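Local coordinates for protein ABC transporter (Caldanaerobius, PDB 4G68) that probably serves as the extracellular solute-binding component of an ABC transporter, capturing xylan-derived sugars for uptake by a thermophilic bacterium, at residues 134-139 against 147-152; 99-102 against 106-109; 125-130 against 338-343; 203-208 against 314-319. All blocks are in the same frame, centred on the assembly; numbering follows the deposited sequence.

Contact 1: 134-139 against 147-152; sequences GSFDNV and GIPFDQ
Pro149 lies under the Phe136 ring and meets it at about a right angle: its CG sits 4.1 Å from the ring centroid and 22° off the normal, a CH-pi contact displaced toward the rim. The neighbouring ring carbon comes closer still, Pro149 CD lying 3.2 Å from Phe136 CE1. Phe136 reaches this place because its CG stands anti to the carbonyl carbon (chi1 -71°), which swings the ring from its loop toward the strand. Val139 also runs across the proline nearly perpendicularly, and its CG2 touches Pro149 CG at 4.1 Å and Gly147 O at 3.5 Å. From the backbone side, Ser135 O approaches Pro149 CG to 3.1 Å. The hydroxyl of Ser135 turns elsewhere, to the carbonyl of Leu132, while Thr319 and Ala322 of strand 317-325 pack against Pro149 and Val139.

The loop 134-139, which opens with a type I turn, is thus fastened to residues 147-149 of strand 144-160 by van der Waals and CH-pi contacts, two of them carbonyl oxygens against carbon. A proline has no N-H to offer, and the buried Gly147 N and O have no partner in the model, so adhesion here rests on shape rather than hydrogen bonding.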
# COMPACT_ATOMS: atom_id res chain seq x y z
N GLY C 134 4.37 3.50 -17.93
CA GLY C 134 3.45 2.50 -17.38
C GLY C 134 2.53 2.99 -16.25
O GLY C 134 1.77 2.18 -15.67
N SER C 135 2.57 4.29 -15.92
CA SER C 135 1.76 4.81 -14.81
C SER C 135 0.23 4.62 -14.95
O SER C 135 -0.50 4.47 -13.93
CB SER C 135 2.06 6.32 -14.55
OG SER C 135 3.30 6.50 -13.88
N PHE C 136 -0.25 4.63 -16.20
CA PHE C 136 -1.70 4.63 -16.49
C PHE C 136 -2.33 3.23 -16.63
O PHE C 136 -3.56 3.09 -16.72
CB PHE C 136 -2.01 5.51 -17.74
CG PHE C 136 -1.83 6.99 -17.48
CD1 PHE C 136 -2.87 7.76 -16.94
CD2 PHE C 136 -0.62 7.64 -17.77
CE1 PHE C 136 -2.70 9.14 -16.67
CE2 PHE C 136 -0.45 9.01 -17.51
CZ PHE C 136 -1.50 9.77 -16.96
N ASP C 137 -1.50 2.20 -16.66
CA ASP C 137 -2.02 0.81 -16.81
C ASP C 137 -3.16 0.46 -15.82
O ASP C 137 -4.20 -0.06 -16.23
CB ASP C 137 -0.90 -0.22 -16.67
CG ASP C 137 0.23 -0.01 -17.68
OD1 ASP C 137 0.08 0.88 -18.55
OD2 ASP C 137 1.25 -0.73 -17.61
N ASN C 138 -2.96 0.74 -14.53
CA ASN C 138 -3.98 0.35 -13.55
C ASN C 138 -5.28 1.17 -13.58
O ASN C 138 -6.32 0.62 -13.25
CB ASN C 138 -3.39 0.29 -12.14
CG ASN C 138 -2.63 -0.98 -11.91
OD1 ASN C 138 -3.09 -2.03 -12.28
ND2 ASN C 138 -1.46 -0.89 -11.27
N VAL C 139 -5.20 2.44 -13.98
CA VAL C 139 -6.37 3.29 -14.17
C VAL C 139 -7.05 3.11 -15.55
O VAL C 139 -8.00 3.80 -15.86
CB VAL C 139 -6.04 4.80 -13.93
CG1 VAL C 139 -5.54 5.04 -12.49
CG2 VAL C 139 -5.01 5.30 -14.94
N GLY C 147 -8.54 7.77 -14.42
CA GLY C 147 -7.92 8.37 -13.25
C GLY C 147 -6.56 8.96 -13.60
O GLY C 147 -5.98 8.61 -14.63
N ILE C 148 -6.07 9.86 -12.74
CA ILE C 148 -4.74 10.45 -12.86
C ILE C 148 -3.90 9.76 -11.76
O ILE C 148 -4.15 9.99 -10.58
CB ILE C 148 -4.79 12.00 -12.63
CG1 ILE C 148 -5.69 12.74 -13.67
CG2 ILE C 148 -3.39 12.60 -12.59
CD1 ILE C 148 -5.45 12.38 -15.13
N PRO C 149 -2.92 8.92 -12.13
CA PRO C 149 -2.12 8.24 -11.11
C PRO C 149 -1.29 9.26 -10.35
O PRO C 149 -0.96 10.34 -10.92
CB PRO C 149 -1.23 7.27 -11.94
CG PRO C 149 -1.85 7.24 -13.29
CD PRO C 149 -2.44 8.60 -13.48
N PHE C 150 -0.96 8.98 -9.08
CA PHE C 150 -0.02 9.88 -8.38
C PHE C 150 1.07 9.18 -7.55
O PHE C 150 2.12 9.76 -7.31
CB PHE C 150 -0.75 10.92 -7.53
CG PHE C 150 -1.32 10.38 -6.24
CD1 PHE C 150 -0.56 10.38 -5.07
CD2 PHE C 150 -2.63 9.90 -6.19
CE1 PHE C 150 -1.07 9.85 -3.87
CE2 PHE C 150 -3.17 9.41 -4.99
CZ PHE C 150 -2.38 9.39 -3.84
N ASP C 151 0.82 7.94 -7.13
CA ASP C 151 1.86 7.18 -6.43
C ASP C 151 1.87 5.66 -6.63
O ASP C 151 0.96 5.08 -7.22
CB ASP C 151 2.01 7.65 -4.95
CG ASP C 151 0.95 7.06 -3.97
OD1 ASP C 151 0.24 6.10 -4.28
OD2 ASP C 151 0.90 7.57 -2.81
N GLN C 152 2.97 5.04 -6.23
CA GLN C 152 3.15 3.64 -6.42
C GLN C 152 3.51 3.06 -5.10
O GLN C 152 4.14 3.71 -4.29
CB GLN C 152 4.20 3.27 -7.48
CG GLN C 152 5.28 4.27 -7.80
CD GLN C 152 6.26 3.75 -8.87
OE1 GLN C 152 6.82 2.64 -8.75
NE2 GLN C 152 6.46 4.55 -9.93

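Contact 2: 99-102 against 106-109; sequences FQTW and FSQP
Ser107 OG is held between two oxygens of the strand end: it accepts a hydrogen bond from Thr101 OG1 at 2.7 Å and donates a very short one, 2.5 Å, to Trp102 O. The two bonds form a relay from the threonine hydroxyl through the serine to the last carbonyl of segment 99-102. Thr101 OG1 can start this relay because it stands anti to its own nitrogen (chi1 -159°), and it also lies 3.4 Å from Phe106 CD2, near the plane of that ring.

Beside the hydroxyls the two large rings meet in a T-shaped pair. The six-membered ring of Trp102 presents its edge to the face of Phe106, with centroids 5.0 Å apart and planes at 80°, and Trp102 CE3 rests 3.5 Å from Phe106 CE2, toward the rim of the ring. Nearer the backbone, Phe106 CB packs 3.5 Å from Trp102 O, so the same carbonyl that takes the serine bond also borders the phenylalanine.

In the next shell, Lys83 forms a cation-pi contact with Trp102, and Asn79, Leu46 and Gln153 touch the Trp102 side chain as well. Met324 of strand 317-325 packs on both Thr101 and Ser107, while backbone bonds from Thr101 to Ala322 and from Gln100 to Trp44 hold the strand in its sheet. The whole is a tight connection from a central strand, paired in parallel with strand 40-45, into the short helix 108-112, as found in the alpha/beta lobes of periplasmic-type solute-binding proteins.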
# COMPACT_ATOMS: atom_id res chain seq x y z
N PHE C 99 -11.65 12.57 -5.94
CA PHE C 99 -11.43 11.64 -4.85
C PHE C 99 -10.20 10.76 -5.05
O PHE C 99 -10.00 10.22 -6.15
CB PHE C 99 -12.69 10.78 -4.56
CG PHE C 99 -13.08 9.81 -5.66
CD1 PHE C 99 -12.64 8.46 -5.66
CD2 PHE C 99 -13.95 10.22 -6.66
CE1 PHE C 99 -13.02 7.59 -6.67
CE2 PHE C 99 -14.34 9.35 -7.66
CZ PHE C 99 -13.89 8.03 -7.66
N GLN C 100 -9.43 10.59 -3.97
CA GLN C 100 -8.31 9.65 -3.95
C GLN C 100 -8.84 8.23 -4.06
O GLN C 100 -9.92 7.95 -3.55
CB GLN C 100 -7.56 9.80 -2.62
CG GLN C 100 -6.35 8.85 -2.44
CD GLN C 100 -5.51 9.19 -1.18
OE1 GLN C 100 -5.88 10.06 -0.41
NE2 GLN C 100 -4.40 8.47 -0.96
N THR C 101 -8.14 7.36 -4.77
CA THR C 101 -8.58 5.95 -4.84
C THR C 101 -7.37 5.01 -5.01
O THR C 101 -6.20 5.49 -5.04
CB THR C 101 -9.61 5.74 -5.96
OG1 THR C 101 -10.37 4.55 -5.73
CG2 THR C 101 -8.90 5.68 -7.32
N TRP C 102 -7.67 3.71 -5.04
CA TRP C 102 -6.73 2.66 -5.40
C TRP C 102 -7.14 2.15 -6.73
O TRP C 102 -8.27 1.72 -6.94
CB TRP C 102 -6.71 1.52 -4.39
CG TRP C 102 -6.20 2.00 -3.05
CD1 TRP C 102 -4.89 2.05 -2.62
CD2 TRP C 102 -6.99 2.54 -1.95
NE1 TRP C 102 -4.80 2.58 -1.36
CE2 TRP C 102 -6.05 2.88 -0.89
CE3 TRP C 102 -8.35 2.76 -1.75
CZ2 TRP C 102 -6.47 3.42 0.33
CZ3 TRP C 102 -8.78 3.27 -0.52
CH2 TRP C 102 -7.86 3.60 0.50
N PHE C 106 -10.08 -2.35 -6.94
CA PHE C 106 -10.87 -1.56 -5.97
C PHE C 106 -11.75 -0.57 -6.70
O PHE C 106 -12.87 -0.29 -6.29
CB PHE C 106 -9.94 -0.77 -5.08
CG PHE C 106 -10.63 0.10 -4.05
CD1 PHE C 106 -10.96 -0.41 -2.79
CD2 PHE C 106 -10.89 1.46 -4.31
CE1 PHE C 106 -11.58 0.40 -1.82
CE2 PHE C 106 -11.48 2.27 -3.32
CZ PHE C 106 -11.81 1.74 -2.08
N SER C 107 -11.22 0.04 -7.76
CA SER C 107 -12.01 1.07 -8.45
C SER C 107 -12.82 0.50 -9.63
O SER C 107 -13.60 1.24 -10.29
CB SER C 107 -11.12 2.24 -8.87
OG SER C 107 -10.37 2.74 -7.78
N GLN C 108 -12.63 -0.78 -9.93
CA GLN C 108 -13.27 -1.34 -11.14
C GLN C 108 -14.82 -1.18 -11.08
O GLN C 108 -15.40 -0.73 -12.05
CB GLN C 108 -12.86 -2.80 -11.40
CG GLN C 108 -13.20 -3.28 -12.81
CD GLN C 108 -12.96 -4.77 -13.04
OE1 GLN C 108 -12.36 -5.47 -12.22
NE2 GLN C 108 -13.42 -5.27 -14.19
N PRO C 109 -15.44 -1.52 -9.92
CA PRO C 109 -16.90 -1.34 -9.73
C PRO C 109 -17.41 0.06 -10.01
O PRO C 109 -18.46 0.20 -10.67
CB PRO C 109 -17.10 -1.65 -8.23
CG PRO C 109 -15.99 -2.60 -7.89
CD PRO C 109 -14.83 -2.16 -8.73

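Contact 3: 125-130 against 338-343; sequences DGTKDQ and AAKYLA
Asp125 OD1 is gripped twice from its own segment, by Thr127 OG1 at 2.7 Å and by Thr127 N at 3.1 Å, while the other oxygen faces the helix. The hydroxyl comes in on the syn side, 22° out of the carboxylate plane; the amide approaches from above that plane. This double hold should restrain the rotation of the carboxylate, and OD2 is left directed at Lys340, whose NZ forms a salt bridge to it at 2.7 Å. The ammonium also arrives from above the carboxylate plane, 43° out of it.

Lys340 and Asp125 extend from opposite directions to meet. The lysine chain leaves helix 332-353 with CG anti to the carbonyl carbon, then bends at chi3 (-138°), and its CD passes 3.5 Å from Thr127 OG1. NZ has a second acceptor in the carbonyl of Tyr122, so the one ammonium joins two points of the same loop to the helix. A methionine in its place would probably leave Asp125 OD2 without its counter-charge and the Tyr122 carbonyl without this donor.

Trp360 packs on both Thr127 and Ala343, giving loop and helix a shared neighbour. Asp125 to Thr127 form an Asx turn, Asp125 accepting from the backbone N two residues on, and it leads into 127-130, which have helical backbone angles without regular helix bonding.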
# COMPACT_ATOMS: atom_id res chain seq x y z
N ASP C 125 -2.82 16.44 -23.98
CA ASP C 125 -2.16 17.73 -23.81
C ASP C 125 -0.73 17.53 -23.43
O ASP C 125 -0.07 18.53 -23.06
CB ASP C 125 -2.89 18.59 -22.74
CG ASP C 125 -2.90 17.95 -21.34
OD1 ASP C 125 -2.56 16.77 -21.18
OD2 ASP C 125 -3.27 18.65 -20.39
N GLY C 126 -0.23 16.28 -23.53
CA GLY C 126 1.14 15.97 -23.06
C GLY C 126 1.32 15.59 -21.57
O GLY C 126 2.44 15.32 -21.12
N THR C 127 0.23 15.58 -20.80
CA THR C 127 0.27 15.13 -19.39
C THR C 127 0.96 13.77 -19.25
O THR C 127 1.77 13.61 -18.34
CB THR C 127 -1.15 15.03 -18.79
OG1 THR C 127 -1.75 16.32 -18.67
CG2 THR C 127 -1.12 14.38 -17.39
N LYS C 128 0.68 12.81 -20.15
CA LYS C 128 1.25 11.46 -19.95
C LYS C 128 2.78 11.47 -19.76
O LYS C 128 3.35 10.70 -18.96
CB LYS C 128 0.86 10.53 -21.07
CG LYS C 128 -0.62 10.18 -21.10
CD LYS C 128 -0.92 9.25 -22.28
CE LYS C 128 -2.36 8.76 -22.21
NZ LYS C 128 -2.74 7.76 -23.26
N ASP C 129 3.41 12.36 -20.51
CA ASP C 129 4.86 12.43 -20.61
C ASP C 129 5.49 12.94 -19.35
O ASP C 129 6.69 12.82 -19.15
CB ASP C 129 5.23 13.32 -21.80
CG ASP C 129 4.73 12.74 -23.10
OD1 ASP C 129 4.67 11.47 -23.17
OD2 ASP C 129 4.35 13.53 -24.02
N GLN C 130 4.66 13.48 -18.48
CA GLN C 130 5.12 14.01 -17.20
C GLN C 130 5.10 12.95 -16.12
O GLN C 130 5.55 13.21 -14.99
CB GLN C 130 4.22 15.18 -16.79
CG GLN C 130 4.24 16.34 -17.77
CD GLN C 130 3.49 17.51 -17.25
OE1 GLN C 130 2.28 17.54 -17.28
NE2 GLN C 130 4.20 18.49 -16.74
N ALA C 338 -7.68 20.65 -11.86
CA ALA C 338 -7.27 20.49 -10.50
C ALA C 338 -6.69 19.14 -10.18
O ALA C 338 -5.70 19.09 -9.49
CB ALA C 338 -8.44 20.77 -9.56
N ALA C 339 -7.37 18.06 -10.59
CA ALA C 339 -6.88 16.70 -10.31
C ALA C 339 -5.45 16.58 -10.86
O ALA C 339 -4.53 16.17 -10.11
CB ALA C 339 -7.78 15.62 -10.91
N LYS C 340 -5.24 16.97 -12.13
CA LYS C 340 -3.87 16.98 -12.70
C LYS C 340 -2.81 17.67 -11.85
O LYS C 340 -1.68 17.14 -11.67
CB LYS C 340 -3.88 17.63 -14.05
CG LYS C 340 -4.40 16.73 -15.13
CD LYS C 340 -4.23 17.39 -16.49
CE LYS C 340 -5.43 17.19 -17.37
NZ LYS C 340 -5.17 17.71 -18.75
N TYR C 341 -3.16 18.84 -11.34
CA TYR C 341 -2.28 19.60 -10.41
C TYR C 341 -2.13 18.87 -9.07
O TYR C 341 -1.05 18.64 -8.59
CB TYR C 341 -2.79 21.06 -10.22
CG TYR C 341 -2.22 21.79 -9.02
CD1 TYR C 341 -1.14 22.67 -9.19
CD2 TYR C 341 -2.77 21.62 -7.73
CE1 TYR C 341 -0.61 23.38 -8.11
CE2 TYR C 341 -2.23 22.30 -6.64
CZ TYR C 341 -1.16 23.18 -6.84
OH TYR C 341 -0.60 23.90 -5.79
N LEU C 342 -3.23 18.48 -8.47
CA LEU C 342 -3.16 17.80 -7.18
C LEU C 342 -2.33 16.52 -7.22
O LEU C 342 -1.55 16.25 -6.29
CB LEU C 342 -4.57 17.44 -6.77
CG LEU C 342 -5.43 18.63 -6.35
CD1 LEU C 342 -6.82 18.08 -6.05
CD2 LEU C 342 -4.76 19.32 -5.12
N ALA C 343 -2.49 15.74 -8.30
CA ALA C 343 -1.75 14.49 -8.48
C ALA C 343 -0.24 14.71 -8.52
O ALA C 343 0.49 14.09 -7.72
CB ALA C 343 -2.22 13.77 -9.72

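Contact 4: 203-208 against 314-319; sequences GMWYYD and EYIGGT
Ile316 places its two branches against different residues of helix 201-215. CG2, anti to the backbone N, lies over one face of the Trp205 indole, 4.1 Å from the centroid of the six-membered ring and 9° off its normal. This CH-pi contact is nearly perpendicular to the ring, though displaced toward the rim, where CG2 is nearest to Trp205 CZ3. The other branch starts with CG1 beside the backbone N (chi1 -63°) and carries CD1 to Asp208, 3.8 Å from both its CB and its backbone O. The isoleucine therefore straddles one turn of the helix.

The Trp205 and Ile316 side chains slide past each other in opposite directions, and Trp205 CZ3 also approaches Ile316 O at 4.0 Å. Here a helix is laid against the point where the chain turns a corner at Ile316, beside strand 317-325, one of the long strands that run through the solute-binding-protein fold. Gln153 of the adjacent strand 144-160 and Ala391 also touch Trp205.

The carboxylate of Asp208 bonds elsewhere, with OD1 to His404 and OD2 to the backbone N of Trp392. Of its side chain, CB is the atom that meets Ile316 CD1. Shortening Ile316 to an alanine would probably remove the CG2 cover on this indole face and open a gap beside Asp208 CB. Ile316 N is hydrogen-bonded to Ser155 OG, which ties the corner to strand 144-160.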
# COMPACT_ATOMS: atom_id res chain seq x y z
N GLY C 203 -1.85 -7.24 8.01
CA GLY C 203 -1.34 -8.62 8.10
C GLY C 203 -1.47 -9.40 6.82
O GLY C 203 -0.74 -10.43 6.58
N MET C 204 -2.46 -8.96 6.02
CA MET C 204 -2.76 -9.54 4.74
C MET C 204 -1.50 -9.37 3.84
O MET C 204 -1.09 -10.30 3.25
CB MET C 204 -3.99 -8.78 4.18
CG MET C 204 -4.79 -9.51 3.14
SD MET C 204 -5.33 -8.42 1.76
CE MET C 204 -3.71 -7.72 1.32
N TRP C 205 -0.94 -8.16 3.72
CA TRP C 205 0.47 -7.96 3.18
C TRP C 205 1.52 -9.08 3.41
O TRP C 205 2.28 -9.50 2.46
CB TRP C 205 1.01 -6.60 3.64
CG TRP C 205 0.45 -5.52 2.78
CD1 TRP C 205 -0.90 -5.16 2.63
CD2 TRP C 205 1.18 -4.66 1.84
NE1 TRP C 205 -1.04 -4.20 1.65
CE2 TRP C 205 0.16 -3.86 1.14
CE3 TRP C 205 2.50 -4.53 1.47
CZ2 TRP C 205 0.50 -2.91 0.19
CZ3 TRP C 205 2.85 -3.59 0.52
CH2 TRP C 205 1.88 -2.80 -0.13
N TYR C 206 1.61 -9.55 4.66
CA TYR C 206 2.50 -10.62 5.03
C TYR C 206 2.13 -11.84 4.25
O TYR C 206 3.02 -12.44 3.60
CB TYR C 206 2.41 -10.91 6.56
CG TYR C 206 3.01 -9.91 7.49
CD1 TYR C 206 3.95 -10.34 8.43
CD2 TYR C 206 2.58 -8.58 7.55
CE1 TYR C 206 4.51 -9.46 9.32
CE2 TYR C 206 3.12 -7.68 8.48
CZ TYR C 206 4.08 -8.15 9.37
OH TYR C 206 4.70 -7.31 10.29
N TYR C 207 0.84 -12.21 4.26
CA TYR C 207 0.42 -13.47 3.59
C TYR C 207 0.60 -13.37 2.08
O TYR C 207 1.19 -14.23 1.45
CB TYR C 207 -1.08 -13.84 3.87
CG TYR C 207 -1.43 -15.01 3.04
CD1 TYR C 207 -1.19 -16.31 3.50
CD2 TYR C 207 -1.87 -14.85 1.73
CE1 TYR C 207 -1.43 -17.42 2.67
CE2 TYR C 207 -2.08 -15.92 0.89
CZ TYR C 207 -1.89 -17.21 1.36
OH TYR C 207 -2.16 -18.26 0.51
N ASP C 208 0.05 -12.31 1.48
CA ASP C 208 0.33 -12.02 0.04
C ASP C 208 1.79 -12.14 -0.37
O ASP C 208 2.10 -12.80 -1.38
CB ASP C 208 -0.17 -10.64 -0.36
CG ASP C 208 -1.66 -10.50 -0.23
OD1 ASP C 208 -2.30 -11.47 0.15
OD2 ASP C 208 -2.21 -9.38 -0.48
N GLU C 314 10.66 -9.98 -7.03
CA GLU C 314 9.23 -9.64 -7.17
C GLU C 314 8.74 -8.99 -5.89
O GLU C 314 9.13 -9.38 -4.79
CB GLU C 314 8.37 -10.88 -7.48
CG GLU C 314 8.86 -11.82 -8.60
CD GLU C 314 8.02 -13.08 -8.76
OE1 GLU C 314 7.33 -13.48 -7.82
OE2 GLU C 314 7.98 -13.69 -9.87
N TYR C 315 7.84 -8.01 -6.05
CA TYR C 315 7.29 -7.32 -4.90
C TYR C 315 5.79 -7.15 -4.96
O TYR C 315 5.20 -7.22 -6.05
CB TYR C 315 8.03 -6.00 -4.67
CG TYR C 315 7.84 -4.95 -5.73
CD1 TYR C 315 8.69 -4.87 -6.84
CD2 TYR C 315 6.85 -3.97 -5.57
CE1 TYR C 315 8.54 -3.86 -7.81
CE2 TYR C 315 6.65 -2.97 -6.53
CZ TYR C 315 7.48 -2.91 -7.65
OH TYR C 315 7.30 -1.89 -8.55
N ILE C 316 5.17 -7.05 -3.79
CA ILE C 316 3.78 -6.67 -3.71
C ILE C 316 3.77 -5.14 -3.80
O ILE C 316 4.46 -4.43 -3.04
CB ILE C 316 3.14 -7.16 -2.37
CG1 ILE C 316 3.17 -8.70 -2.29
CG2 ILE C 316 1.75 -6.54 -2.11
CD1 ILE C 316 2.08 -9.38 -3.10
N GLY C 317 2.98 -4.60 -4.71
CA GLY C 317 2.79 -3.13 -4.79
C GLY C 317 2.47 -2.81 -6.30
O GLY C 317 1.83 -3.61 -7.00
N GLY C 318 2.92 -1.67 -6.83
CA GLY C 318 2.52 -1.28 -8.23
C GLY C 318 2.00 0.16 -8.20
O GLY C 318 1.93 0.75 -7.11
N THR C 319 1.66 0.71 -9.36
CA THR C 319 1.16 2.09 -9.44
C THR C 319 -0.35 2.07 -9.20
O THR C 319 -1.14 1.82 -10.09
CB THR C 319 1.50 2.78 -10.76
OG1 THR C 319 2.91 2.73 -10.96
CG2 THR C 319 0.99 4.26 -10.76

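From the N terminus, contact 2 comes first, closing a short loop between strand 98-102 and helix 108-112. Contact 3 opens at 125-130 and closes only at 338-343; contacts 1 and 4 fall within this span, one after the other. Contact 1 closes a small loop through strand 140-141, and contact 4 one of about a hundred residues. Contact 1 is the hub: it touches contact 2 through Phe150 and Gln100, contact 3 through Ile148 and Ala343, and contact 4 through Asn138 and Thr319. Strands 98-102, 144-160 and 317-325 share one sheet; contact 4 sets helix 201-215 against strand 317-325, and contact 3 ties loop 125-130 to helix 332-353, which packs on the sheet through Ala343.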